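Local structure of pectate lyase/Amb allergen (Acidovorax citrulli, 4HWV) at residues A[154-159]-A[223-228]; A[181-186]-A[227-232]; A[350-355]-A[469-474]. The protein probably cleaves pectate by calcium-dependent beta-elimination, as a secreted right-handed parallel beta-helix enzyme of polysaccharide lyase family 1. One frame throughout, in Å; residues are numbered along the deposited sequence. Where two conformers were deposited one is given.

Three contacts show how neighbouring coils of a parallel beta-helix pair and how helices pack on the outside. Contacts 1 and 2 are neighbours, their centres about 10 Å apart, and share Asp227 and Leu228: the loop that packs on helix 143-159 in contact 1 runs straight into strand 229-234, which pairs with strand 182-185 in contact 2. Both therefore border the same calcium site, through Asp227. Contact 3 comes later in the chain and joins strand 345-356 to the C-terminal helix 470-477; its centre lies about 31 Å from that of contact 1, on the opposite side of the chain's centre, and about 26 Å from that of contact 2. Metal binding and the packing of the C-terminal helix are thus separated along one solenoid.

Contact 1: A[154-159]-A[223-228]; sequences LQRRVV and NSEYDL. With CA (calcium ion), chain C.
Tyr226 has CG anti to its carbonyl carbon (chi1 -46°), which swings the ring from the 223-228 loop onto the last turn of helix 143-159, while Arg156, bent at chi3 (-67°), passes the ring to reach Glu225. Val159 meets the tyrosine squarely: its CG2 lies 3.8 Å from the centroid of the Tyr226 ring, a CH-pi contact almost on the ring normal. The opposite face carries CB of Glu225 toward its rim, so the ring is sandwiched between the helix and its own loop. Gln155 comes to the ring edge, its OE1 3.9 Å from Tyr226 CE2 and its amide turned steeply against the ring. One water ties this pair together, donating to Gln155 OE1 at 2.7 Å and accepting from Tyr226 OH at the same distance.

The polar half of the contact is a salt bridge. Arg156 NH2 donates to Glu225 OE1 over 2.9 Å (159° at the hydrogen); the acceptor lies in the guanidinium plane, yet the donor stands above the plane of the carboxylate. A second water accepts from Arg156 NH1 and donates to both OE1 and the backbone O of Glu225. That backbone O also receives a water bound to calcium, whose protein ligands are Asp227, Asp278 and Asp282, so the helix is linked to the metal site through the loop.

Gln155 OE1 is also bonded by the backbone N of Asp208. Tyr103 of helix 100-105 packs on Gln155 and Val159, Asn182 of strand 182-185 touches Tyr226, and the loop continues directly into strand 229-234.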
loop_
_atom_site.group_PDB
_atom_site.type_symbol
_atom_site.label_atom_id
_atom_site.label_comp_id
_atom_site.label_asym_id
_atom_site.label_seq_id
_atom_site.Cartn_x
_atom_site.Cartn_y
_atom_site.Cartn_z
ATOM N N LEU A 154 7.961 23.576 -5.074
ATOM C CA LEU A 154 6.605 23.800 -4.574
ATOM C C LEU A 154 6.175 22.630 -3.684
ATOM O O LEU A 154 5.653 22.857 -2.601
ATOM C CB LEU A 154 5.618 24.035 -5.729
ATOM C CG LEU A 154 4.156 24.269 -5.309
ATOM C CD1 LEU A 154 4.041 25.431 -4.316
ATOM C CD2 LEU A 154 3.270 24.513 -6.518
ATOM N N GLN A 155 6.415 21.385 -4.100
ATOM C CA GLN A 155 6.063 20.273 -3.219
ATOM C C GLN A 155 6.791 20.356 -1.876
ATOM O O GLN A 155 6.185 20.119 -0.835
ATOM C CB GLN A 155 6.279 18.898 -3.903
ATOM C CG GLN A 155 5.859 17.745 -2.991
ATOM C CD GLN A 155 5.709 16.421 -3.704
ATOM O OE1 GLN A 155 6.591 16.022 -4.463
ATOM N NE2 GLN A 155 4.578 15.752 -3.495
ATOM N N ARG A 156 8.077 20.703 -1.908
ATOM C CA ARG A 156 8.839 20.863 -0.672
ATOM C C ARG A 156 8.160 21.842 0.282
ATOM O O ARG A 156 8.019 21.575 1.479
ATOM C CB ARG A 156 10.252 21.335 -0.990
ATOM C CG ARG A 156 11.121 21.430 0.244
ATOM C CD ARG A 156 12.490 22.008 -0.081
ATOM N NE ARG A 156 13.340 21.151 -0.922
ATOM C CZ ARG A 156 14.115 20.165 -0.470
ATOM N NH1 ARG A 156 14.131 19.850 0.817
ATOM N NH2 ARG A 156 14.888 19.488 -1.312
ATOM N N ARG A 157 7.704 22.969 -0.262
ATOM C CA ARG A 157 7.085 24.009 0.547
ATOM C C ARG A 157 5.686 23.626 1.054
ATOM O O ARG A 157 5.178 24.228 2.010
ATOM C CB ARG A 157 7.065 25.308 -0.241
ATOM C CG ARG A 157 8.506 25.830 -0.483
ATOM C CD ARG A 157 8.619 26.990 -1.464
ATOM N NE ARG A 157 8.005 28.181 -0.905
ATOM C CZ ARG A 157 6.909 28.738 -1.401
ATOM N NH1 ARG A 157 6.351 28.212 -2.477
ATOM N NH2 ARG A 157 6.384 29.823 -0.831
ATOM N N VAL A 158 5.087 22.597 0.462
ATOM C CA VAL A 158 3.805 22.095 0.920
ATOM C C VAL A 158 3.992 20.985 1.961
ATOM O O VAL A 158 3.378 21.009 3.023
ATOM C CB VAL A 158 2.989 21.575 -0.282
ATOM C CG1 VAL A 158 1.729 20.854 0.169
ATOM C CG2 VAL A 158 2.619 22.733 -1.188
ATOM N N VAL A 159 4.816 19.987 1.645
ATOM C CA VAL A 159 4.836 18.782 2.462
ATOM C C VAL A 159 5.757 18.891 3.678
ATOM O O VAL A 159 5.673 18.058 4.582
ATOM C CB VAL A 159 5.205 17.500 1.654
ATOM C CG1 VAL A 159 4.252 17.321 0.469
ATOM C CG2 VAL A 159 6.674 17.519 1.207
ATOM N N ASN A 223 17.164 10.024 -6.585
ATOM C CA ASN A 223 17.090 10.416 -5.184
ATOM C C ASN A 223 15.899 11.304 -4.931
ATOM O O ASN A 223 15.549 12.149 -5.769
ATOM C CB ASN A 223 18.347 11.164 -4.746
ATOM C CG ASN A 223 19.596 10.294 -4.816
ATOM O OD1 ASN A 223 19.712 9.271 -4.124
ATOM N ND2 ASN A 223 20.548 10.706 -5.625
ATOM N N SER A 224 15.324 11.140 -3.738
ATOM C CA SER A 224 14.198 11.934 -3.268
ATOM C C SER A 224 14.556 12.660 -1.983
ATOM O O SER A 224 15.582 12.382 -1.350
ATOM C CB SER A 224 12.975 11.042 -3.081
ATOM O OG SER A 224 12.379 10.746 -4.335
ATOM N N GLU A 225 13.706 13.600 -1.601
ATOM C CA GLU A 225 14.076 14.601 -0.612
ATOM C C GLU A 225 13.347 14.543 0.728
ATOM O O GLU A 225 13.748 15.249 1.658
ATOM C CB GLU A 225 13.865 15.992 -1.222
ATOM C CG GLU A 225 14.788 16.283 -2.396
ATOM C CD GLU A 225 16.232 16.360 -1.973
ATOM O OE1 GLU A 225 16.482 17.062 -0.975
ATOM O OE2 GLU A 225 17.109 15.729 -2.634
ATOM N N TYR A 226 12.284 13.749 0.846
ATOM C CA TYR A 226 11.428 13.867 2.039
ATOM C C TYR A 226 11.533 12.692 2.981
ATOM O O TYR A 226 11.388 11.527 2.571
ATOM C CB TYR A 226 9.955 14.129 1.654
ATOM C CG TYR A 226 9.848 15.200 0.612
ATOM C CD1 TYR A 226 10.454 16.430 0.793
ATOM C CD2 TYR A 226 9.203 14.965 -0.588
ATOM C CE1 TYR A 226 10.421 17.406 -0.180
ATOM C CE2 TYR A 226 9.165 15.915 -1.581
ATOM C CZ TYR A 226 9.767 17.147 -1.378
ATOM O OH TYR A 226 9.769 18.099 -2.366
ATOM N N ASP A 227 11.822 13.005 4.242
ATOM C CA ASP A 227 11.769 12.033 5.335
ATOM C C ASP A 227 10.420 12.159 6.015
ATOM O O ASP A 227 9.720 13.138 5.816
ATOM C CB ASP A 227 12.808 12.398 6.399
ATOM C CG ASP A 227 14.211 12.511 5.846
ATOM O OD1 ASP A 227 14.549 11.778 4.894
ATOM O OD2 ASP A 227 14.992 13.330 6.384
ATOM N N LEU A 228 10.040 11.200 6.852
ATOM C CA LEU A 228 8.872 11.435 7.693
ATOM C C LEU A 228 9.206 12.446 8.800
ATOM O O LEU A 228 8.381 13.307 9.122
ATOM C CB LEU A 228 8.299 10.123 8.238
ATOM C CG LEU A 228 7.633 9.307 7.108
ATOM C CD1 LEU A 228 7.459 7.848 7.512
ATOM C CD2 LEU A 228 6.286 9.917 6.712
HETATM CA CA CA C . 16.567 12.663 4.752
HETATM O O HOH W 1 9.121 17.052 -4.760
HETATM O O HOH W 2 15.744 17.616 1.738
HETATM O O HOH W 3 15.821 14.822 3.414
HETATM O O HOH W 4 18.909 13.295 3.669
HETATM O O HOH W 5 18.086 14.468 6.022
#

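Contact 2: A[181-186]-A[227-232]; sequences GNLMLG and DLISVA. With CA (calcium ion), chain C.
Leu183 O is gripped by two groups of the facing strand: Ser230 N donates to it over 2.9 Å, nearly straight at 172°, and Ile229 CA approaches it at 3.4 Å in a weaker CA-H...O contact. The hydrogen bonding continues to both sides, with Leu183 N on Leu228 O at 2.9 Å and Leu185 N on Ser230 O, also 2.9 Å. Leu228 O is approached from well above its carbonyl plane, at the point where the chain enters the strand.

Leu185 carries most of the apolar contact. Its CD1 settles between two branched neighbours, 3.9 Å from Ile229 CG2 and 3.8 Å from Val231 CG2. Leu183 lies on the same face of the sheet as Ile229, and both meet Ile197 of strand 192-198, while Leu185 reaches Val237. Here the fold shows itself: strands 160-163, 182-185, 229-234 and 281-283 stack in parallel, one from each successive coil of the right-handed beta-helix, with the aliphatic face turned to its interior. Strands 182-185 and 229-231 run 18° apart.

Met184 and Ser230 occupy the other face. In one of its two conformers the methionine lays SD against Ser230 CB at 3.7 Å. Ser230 has OG anti to its carbonyl carbon (chi1 -59°), which brings the hydroxyl back to Asp227 OD2 for a 2.7 Å bond on the anti side of that oxygen, somewhat out of the carboxylate plane. OD2 is also a calcium ligand, as is OD1, so Ser230 is a second-shell residue that helps hold the rotation of this carboxylate, together with the metal and Gly279 N, which bonds OD1; Asp278 and Asp282 complete the protein's share of the site.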
loop_
_atom_site.group_PDB
_atom_site.type_symbol
_atom_site.label_atom_id
_atom_site.label_comp_id
_atom_site.label_asym_id
_atom_site.label_seq_id
_atom_site.Cartn_x
_atom_site.Cartn_y
_atom_site.Cartn_z
ATOM N N GLY A 181 4.182 13.681 4.172
ATOM C CA GLY A 181 5.073 14.810 4.359
ATOM C C GLY A 181 6.119 14.595 5.416
ATOM O O GLY A 181 6.358 13.479 5.879
ATOM N N ASN A 182 6.738 15.707 5.790
ATOM C CA ASN A 182 8.034 15.691 6.451
ATOM C C ASN A 182 7.993 16.689 7.583
ATOM O O ASN A 182 7.999 17.902 7.330
ATOM C CB ASN A 182 9.066 16.107 5.383
ATOM C CG ASN A 182 10.525 15.913 5.792
ATOM O OD1 ASN A 182 10.928 15.912 6.994
ATOM N ND2 ASN A 182 11.361 15.810 4.771
ATOM N N LEU A 183 7.967 16.201 8.824
ATOM C CA LEU A 183 8.142 17.113 9.939
ATOM C C LEU A 183 9.601 17.554 9.977
ATOM O O LEU A 183 10.518 16.720 9.881
ATOM C CB LEU A 183 7.782 16.449 11.272
ATOM C CG LEU A 183 6.341 15.964 11.397
ATOM C CD1 LEU A 183 6.119 15.385 12.800
ATOM C CD2 LEU A 183 5.343 17.079 11.083
ATOM N N MET A 184 9.809 18.860 10.092
ATOM C CA MET A 184 11.144 19.416 10.109
ATOM C C MET A 184 11.421 19.984 11.495
ATOM O O MET A 184 10.827 20.977 11.904
ATOM C CB MET A 184 11.246 20.478 9.018
ATOM C CG MET A 184 12.606 21.097 8.863
ATOM S SD MET A 184 13.826 19.921 8.217
ATOM C CE MET A 184 13.066 19.359 6.685
ATOM N N LEU A 185 12.310 19.319 12.228
ATOM C CA LEU A 185 12.569 19.738 13.604
ATOM C C LEU A 185 13.677 20.779 13.633
ATOM O O LEU A 185 14.873 20.444 13.699
ATOM C CB LEU A 185 12.853 18.539 14.530
ATOM C CG LEU A 185 11.869 17.362 14.440
ATOM C CD1 LEU A 185 12.094 16.398 15.606
ATOM C CD2 LEU A 185 10.399 17.781 14.373
ATOM N N GLY A 186 13.256 22.036 13.556
ATOM C CA GLY A 186 14.177 23.154 13.470
ATOM C C GLY A 186 14.561 23.462 12.029
ATOM O O GLY A 186 14.519 22.601 11.133
ATOM N N ASP A 227 11.822 13.005 4.242
ATOM C CA ASP A 227 11.769 12.033 5.335
ATOM C C ASP A 227 10.420 12.159 6.015
ATOM O O ASP A 227 9.720 13.138 5.816
ATOM C CB ASP A 227 12.808 12.398 6.399
ATOM C CG ASP A 227 14.211 12.511 5.846
ATOM O OD1 ASP A 227 14.549 11.778 4.894
ATOM O OD2 ASP A 227 14.992 13.330 6.384
ATOM N N LEU A 228 10.040 11.200 6.852
ATOM C CA LEU A 228 8.872 11.435 7.693
ATOM C C LEU A 228 9.206 12.446 8.800
ATOM O O LEU A 228 8.381 13.307 9.122
ATOM C CB LEU A 228 8.299 10.123 8.238
ATOM C CG LEU A 228 7.633 9.307 7.108
ATOM C CD1 LEU A 228 7.459 7.848 7.512
ATOM C CD2 LEU A 228 6.286 9.917 6.712
ATOM N N ILE A 229 10.407 12.340 9.379
ATOM C CA ILE A 229 10.899 13.331 10.338
ATOM C C ILE A 229 12.372 13.594 10.028
ATOM O O ILE A 229 13.164 12.642 9.875
ATOM C CB ILE A 229 10.775 12.848 11.808
ATOM C CG1 ILE A 229 9.321 12.469 12.161
ATOM C CG2 ILE A 229 11.290 13.930 12.761
ATOM C CD1 ILE A 229 9.184 11.852 13.549
ATOM N N SER A 230 12.730 14.874 9.915
ATOM C CA SER A 230 14.124 15.285 9.745
ATOM C C SER A 230 14.550 16.033 10.992
ATOM O O SER A 230 13.833 16.945 11.450
ATOM C CB SER A 230 14.271 16.217 8.543
ATOM O OG SER A 230 13.826 15.606 7.338
ATOM N N VAL A 231 15.707 15.663 11.541
ATOM C CA VAL A 231 16.219 16.287 12.748
ATOM C C VAL A 231 17.607 16.869 12.455
ATOM O O VAL A 231 18.621 16.229 12.718
ATOM C CB VAL A 231 16.271 15.299 13.928
ATOM C CG1 VAL A 231 16.512 16.052 15.232
ATOM C CG2 VAL A 231 14.971 14.486 14.001
ATOM N N ALA A 232 17.632 18.070 11.881
ATOM C CA ALA A 232 18.895 18.722 11.522
ATOM C C ALA A 232 19.205 19.907 12.428
ATOM O O ALA A 232 20.351 20.334 12.520
ATOM C CB ALA A 232 18.869 19.166 10.032
HETATM CA CA CA C . 16.567 12.663 4.752
HETATM O O HOH W 6 5.601 13.347 8.595
HETATM O O HOH W 7 15.679 19.891 10.882
HETATM O O HOH W 4 18.909 13.295 3.669
HETATM O O HOH W 5 18.086 14.468 6.022
HETATM O O HOH W 3 15.821 14.822 3.414
#

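Contact 3: A[350-355]-A[469-474]; sequences NNYYEN and DLAARI
Tyr352 and Ala471 make the aromatic contact. The ring is set by a chi1 of 175°, which places CG anti to the backbone N and sends the phenol out alongside the helix, and Ala471 CB then rests over its centre, 3.5 Å from the centroid of the Tyr352 ring and 10° off the normal. This is a CH-pi contact made by a single methyl group. CB of Glu354, two residues further along the same strand, lies over the opposite face toward the rim.

Aliphatic packing flanks this pair, from Leu470, the residue before Ala471, and from Ile474, about one turn further on. Ile474 pushes CD1 against the strand, 4.0 Å from Tyr352 CB and a tight 3.2 Å from Asn350 O. Leu470 presents CD2 to Asn350, 3.7 Å from Asn350 CA, the two side chains crossing at about a right angle.

Hydrogen bonds do not join the two segments; the amides are used around them. Asn350 OD1 accepts from Glu465 N and its ND2 donates to Asn381 O. Asn351 OD1 accepts from Asn329 N, while Asn351 N donates to Asn382 OD1.

These last two bonds repeat one pattern, an asparagine amide oxygen taking the backbone N of the adjacent coil, and such stacked asparagines at a turn are a familiar feature of pectate lyase beta-helices, here with the C-terminal helix 470-477 packed against their outside.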
loop_
_atom_site.group_PDB
_atom_site.type_symbol
_atom_site.label_atom_id
_atom_site.label_comp_id
_atom_site.label_asym_id
_atom_site.label_seq_id
_atom_site.Cartn_x
_atom_site.Cartn_y
_atom_site.Cartn_z
ATOM N N ASN A 350 18.025 -3.393 22.831
ATOM C CA ASN A 350 16.705 -4.014 22.948
ATOM C C ASN A 350 15.784 -3.635 21.789
ATOM O O ASN A 350 14.615 -3.292 21.998
ATOM C CB ASN A 350 16.019 -3.662 24.279
ATOM C CG ASN A 350 16.673 -4.305 25.500
ATOM O OD1 ASN A 350 16.555 -3.763 26.585
ATOM N ND2 ASN A 350 17.297 -5.488 25.343
ATOM N N ASN A 351 16.315 -3.688 20.574
ATOM C CA ASN A 351 15.474 -3.582 19.386
ATOM C C ASN A 351 15.298 -4.964 18.762
ATOM O O ASN A 351 16.125 -5.855 18.974
ATOM C CB ASN A 351 16.100 -2.632 18.368
ATOM C CG ASN A 351 16.342 -1.267 18.945
ATOM O OD1 ASN A 351 15.401 -0.491 19.157
ATOM N ND2 ASN A 351 17.602 -0.972 19.255
ATOM N N TYR A 352 14.199 -5.137 18.034
ATOM C CA TYR A 352 13.925 -6.374 17.310
ATOM C C TYR A 352 13.940 -6.068 15.821
ATOM O O TYR A 352 13.081 -5.334 15.319
ATOM C CB TYR A 352 12.556 -6.924 17.706
ATOM C CG TYR A 352 12.108 -8.143 16.931
ATOM C CD1 TYR A 352 13.017 -9.099 16.489
ATOM C CD2 TYR A 352 10.765 -8.360 16.678
ATOM C CE1 TYR A 352 12.596 -10.219 15.792
ATOM C CE2 TYR A 352 10.334 -9.478 15.977
ATOM C CZ TYR A 352 11.259 -10.403 15.544
ATOM O OH TYR A 352 10.842 -11.532 14.873
ATOM N N TYR A 353 14.930 -6.626 15.127
ATOM C CA TYR A 353 15.036 -6.541 13.679
ATOM C C TYR A 353 14.412 -7.787 13.083
ATOM O O TYR A 353 14.730 -8.904 13.500
ATOM C CB TYR A 353 16.499 -6.525 13.270
ATOM C CG TYR A 353 17.310 -5.327 13.706
ATOM C CD1 TYR A 353 17.841 -5.228 15.002
ATOM C CD2 TYR A 353 17.601 -4.312 12.800
ATOM C CE1 TYR A 353 18.628 -4.135 15.366
ATOM C CE2 TYR A 353 18.374 -3.223 13.156
ATOM C CZ TYR A 353 18.897 -3.139 14.430
ATOM O OH TYR A 353 19.674 -2.061 14.785
ATOM N N GLU A 354 13.560 -7.602 12.086
ATOM C CA GLU A 354 12.833 -8.704 11.488
ATOM C C GLU A 354 12.698 -8.489 9.990
ATOM O O GLU A 354 12.070 -7.516 9.549
ATOM C CB GLU A 354 11.446 -8.834 12.130
ATOM C CG GLU A 354 10.621 -9.997 11.583
ATOM C CD GLU A 354 9.216 -10.105 12.168
ATOM O OE1 GLU A 354 8.776 -9.171 12.871
ATOM O OE2 GLU A 354 8.555 -11.124 11.904
ATOM N N ASN A 355 13.281 -9.390 9.203
ATOM C CA ASN A 355 13.233 -9.256 7.748
ATOM C C ASN A 355 13.659 -10.573 7.114
ATOM O O ASN A 355 13.932 -11.567 7.817
ATOM C CB ASN A 355 14.136 -8.098 7.272
ATOM C CG ASN A 355 13.686 -7.493 5.927
ATOM O OD1 ASN A 355 12.867 -8.078 5.219
ATOM N ND2 ASN A 355 14.256 -6.341 5.559
ATOM N N ASP A 469 12.656 -13.359 25.271
ATOM C CA ASP A 469 11.273 -13.130 24.867
ATOM C C ASP A 469 11.090 -11.776 24.201
ATOM O O ASP A 469 9.969 -11.319 24.021
ATOM C CB ASP A 469 10.337 -13.220 26.079
ATOM C CG ASP A 469 10.281 -14.603 26.662
ATOM O OD1 ASP A 469 10.385 -15.577 25.885
ATOM O OD2 ASP A 469 10.128 -14.718 27.893
ATOM N N LEU A 470 12.193 -11.142 23.817
ATOM C CA LEU A 470 12.136 -9.754 23.386
ATOM C C LEU A 470 11.372 -9.583 22.068
ATOM O O LEU A 470 10.617 -8.629 21.912
ATOM C CB LEU A 470 13.544 -9.174 23.287
ATOM C CG LEU A 470 13.592 -7.675 22.990
ATOM C CD1 LEU A 470 13.057 -6.862 24.184
ATOM C CD2 LEU A 470 15.016 -7.283 22.651
ATOM N N ALA A 471 11.565 -10.490 21.116
ATOM C CA ALA A 471 10.851 -10.378 19.842
ATOM C C ALA A 471 9.338 -10.372 20.063
ATOM O O ALA A 471 8.622 -9.535 19.512
ATOM C CB ALA A 471 11.253 -11.505 18.905
ATOM N N ALA A 472 8.851 -11.304 20.875
ATOM C CA ALA A 472 7.420 -11.385 21.158
ATOM C C ALA A 472 6.939 -10.154 21.921
ATOM O O ALA A 472 5.866 -9.623 21.613
ATOM C CB ALA A 472 7.087 -12.653 21.935
ATOM N N ARG A 473 7.722 -9.700 22.910
ATOM C CA ARG A 473 7.351 -8.528 23.705
ATOM C C ARG A 473 7.192 -7.313 22.795
ATOM O O ARG A 473 6.176 -6.625 22.821
ATOM C CB ARG A 473 8.416 -8.214 24.768
ATOM C CG ARG A 473 8.492 -9.150 25.975
ATOM C CD ARG A 473 9.663 -8.736 26.893
ATOM N NE ARG A 473 9.805 -9.579 28.082
ATOM C CZ ARG A 473 10.758 -9.425 28.999
ATOM N NH1 ARG A 473 11.667 -8.465 28.879
ATOM N N ILE A 474 8.221 -7.048 21.992
ATOM C CA ILE A 474 8.227 -5.879 21.116
ATOM C C ILE A 474 7.118 -5.951 20.064
ATOM O O ILE A 474 6.419 -4.962 19.837
ATOM C CB ILE A 474 9.610 -5.668 20.484
ATOM C CG1 ILE A 474 10.576 -5.133 21.562
ATOM C CG2 ILE A 474 9.532 -4.722 19.285
ATOM C CD1 ILE A 474 11.999 -4.902 21.090
#